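Local coordinates for halohydrin dehalogenase (Rhizobium radiobacter, PDB 4IY1), which probably converts vicinal halohydrins to epoxides with release of halide, and opens epoxides with nucleophiles such as cyanide, at residues B[137-142]-B[241-246]. The protein carries 37 engineered substitutions. Sequence-based numbering, arbitrary orientation.
Engineered in segment 241-246: Val245 (natural residue Met), Val246 (natural residue Ile).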
loop_
_atom_site.group_PDB
_atom_site.type_symbol
_atom_site.label_atom_id
_atom_site.label_comp_id
_atom_site.label_asym_id
_atom_site.label_seq_id
_atom_site.Cartn_x
_atom_site.Cartn_y
_atom_site.Cartn_z
ATOM N N GLY B 137 -1.055 7.545 7.721
ATOM C CA GLY B 137 -2.444 8.032 7.792
ATOM C C GLY B 137 -2.586 9.483 7.347
ATOM O O GLY B 137 -1.613 10.099 6.899
ATOM N N PRO B 138 -3.787 10.067 7.526
ATOM C CA PRO B 138 -4.094 11.372 6.945
ATOM C C PRO B 138 -3.901 12.553 7.911
ATOM O O PRO B 138 -4.225 13.690 7.539
ATOM C CB PRO B 138 -5.572 11.237 6.601
ATOM C CG PRO B 138 -6.106 10.392 7.729
ATOM C CD PRO B 138 -5.005 9.399 8.043
ATOM N N TRP B 139 -3.409 12.300 9.130
ATOM C CA TRP B 139 -3.169 13.398 10.100
ATOM C C TRP B 139 -1.950 14.238 9.833
ATOM O O TRP B 139 -0.982 13.769 9.230
ATOM C CB TRP B 139 -3.097 12.861 11.517
ATOM C CG TRP B 139 -4.422 12.365 12.020
ATOM C CD1 TRP B 139 -5.529 13.122 12.406
ATOM C CD2 TRP B 139 -4.854 10.989 12.108
ATOM N NE1 TRP B 139 -6.551 12.313 12.811
ATOM C CE2 TRP B 139 -6.221 11.020 12.629
ATOM C CE3 TRP B 139 -4.249 9.764 11.863
ATOM C CZ2 TRP B 139 -6.937 9.872 12.864
ATOM C CZ3 TRP B 139 -4.981 8.607 12.101
ATOM C CH2 TRP B 139 -6.296 8.660 12.593
ATOM N N LYS B 140 -1.952 15.476 10.335
ATOM C CA LYS B 140 -0.733 16.269 10.385
ATOM C C LYS B 140 -0.318 16.610 11.814
ATOM O O LYS B 140 -1.041 16.318 12.766
ATOM C CB LYS B 140 -0.856 17.517 9.523
ATOM C CG LYS B 140 -2.221 18.189 9.560
ATOM C CD LYS B 140 -2.245 19.410 8.651
ATOM C CE LYS B 140 -3.222 20.473 9.155
ATOM N NZ LYS B 140 -2.710 21.853 8.834
ATOM N N GLU B 141 0.927 17.038 11.979
ATOM C CA GLU B 141 1.535 17.222 13.321
ATOM C C GLU B 141 1.492 16.030 14.277
ATOM O O GLU B 141 1.623 16.212 15.499
ATOM C CB GLU B 141 0.944 18.434 14.029
ATOM C CG GLU B 141 1.757 19.686 13.810
ATOM C CD GLU B 141 1.043 20.911 14.318
ATOM O OE1 GLU B 141 0.994 21.913 13.566
ATOM O OE2 GLU B 141 0.501 20.840 15.448
ATOM N N LEU B 142 1.296 14.833 13.714
ATOM C CA LEU B 142 1.231 13.577 14.458
ATOM C C LEU B 142 2.462 12.700 14.136
ATOM O O LEU B 142 2.415 11.480 14.241
ATOM C CB LEU B 142 -0.046 12.833 14.050
ATOM C CG LEU B 142 -0.576 11.745 14.981
ATOM C CD1 LEU B 142 -0.767 12.320 16.369
ATOM C CD2 LEU B 142 -1.870 11.131 14.461
ATOM N N GLY B 241 -13.227 1.157 10.712
ATOM C CA GLY B 241 -14.606 1.396 10.230
ATOM C C GLY B 241 -14.710 2.188 8.933
ATOM O O GLY B 241 -15.704 2.887 8.708
ATOM N N GLY B 242 -13.671 2.117 8.092
ATOM C CA GLY B 242 -13.665 2.766 6.772
ATOM C C GLY B 242 -13.101 4.171 6.803
ATOM O O GLY B 242 -13.120 4.887 5.797
ATOM N N PHE B 243 -12.567 4.579 7.945
ATOM C CA PHE B 243 -11.832 5.849 8.010
ATOM C C PHE B 243 -10.610 5.774 7.098
ATOM O O PHE B 243 -10.038 4.703 6.947
ATOM C CB PHE B 243 -11.400 6.133 9.458
ATOM C CG PHE B 243 -10.644 7.413 9.628
ATOM C CD1 PHE B 243 -9.252 7.428 9.556
ATOM C CD2 PHE B 243 -11.309 8.595 9.930
ATOM C CE1 PHE B 243 -8.542 8.597 9.769
ATOM C CE2 PHE B 243 -10.607 9.775 10.115
ATOM C CZ PHE B 243 -9.216 9.774 10.047
ATOM N N PRO B 244 -10.239 6.890 6.445
ATOM C CA PRO B 244 -10.992 8.132 6.355
ATOM C C PRO B 244 -11.982 8.155 5.192
ATOM O O PRO B 244 -11.753 7.528 4.152
ATOM C CB PRO B 244 -9.898 9.184 6.109
ATOM C CG PRO B 244 -8.762 8.427 5.489
ATOM C CD PRO B 244 -9.019 6.941 5.626
ATOM N N VAL B 245 -13.022 8.966 5.350
ATOM C CA VAL B 245 -13.996 9.228 4.309
ATOM C C VAL B 245 -14.076 10.742 4.164
ATOM O O VAL B 245 -14.265 11.451 5.160
ATOM C CB VAL B 245 -15.358 8.591 4.708
ATOM C CG1 VAL B 245 -16.503 9.581 4.694
ATOM C CG2 VAL B 245 -15.659 7.373 3.865
ATOM N N VAL B 246 -13.708 11.245 2.989
ATOM C CA VAL B 246 -13.870 12.666 2.692
ATOM C C VAL B 246 -15.048 12.866 1.760
ATOM O O VAL B 246 -15.417 11.967 0.997
ATOM C CB VAL B 246 -12.618 13.322 2.056
ATOM C CG1 VAL B 246 -11.338 12.892 2.752
ATOM C CG2 VAL B 246 -12.554 13.026 0.573
#
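Pro138 and Trp139 in the loop 137-142 meet Phe243 and Pro244 of the loop 241-246; neither segment is helix or strand, and the nearest CA atoms, those of Pro138 and Pro244, are 7.6 Å apart. The cis peptide between Phe243 and Pro244 turns the proline back against its neighbour, with Pro244 CB 3.8 Å from the plane of the Phe243 ring and close to the ring axis. Gly241 and Gly242, both with positive phi, turn the chain out of strand 236-239 just before Phe243.

Phe243 carries the contact on the corner of its ring made by CE1 and CZ. With CG anti to the backbone N (chi1 -180°), the ring is sent across to the other loop. There CE1 lies 3.6 Å from Trp139 CH2, while CZ approaches Trp139 CZ2 at the same 3.6 Å. The two six-membered rings are nearly parallel, planes at 20°, but displaced along those planes until little of one lies over the other, their centroids 5.2 Å apart.

In this Rossmann fold of the short-chain dehydrogenase/reductase superfamily, the contact joins the loop between strand 126-130 and helix 143-163 to the C-terminal tail leaving the last strand, 236-239.

Pro138 fills the angle beside the aromatic pair: its CG touches Phe243 CE1 at 3.6 Å, and its CD lies 3.8 Å from the plane of the Trp139 ring, near the outer part of the indole. The same CG reaches Pro244 CG, a looser 4.0 Å apolar touch. Trp86 meets the Trp139 ring at a steep angle, and Asn176 touches both Trp139 and Phe243. From a second subunit, Pro244 and Val246, the latter engineered, pack on Pro138 and Phe243 respectively.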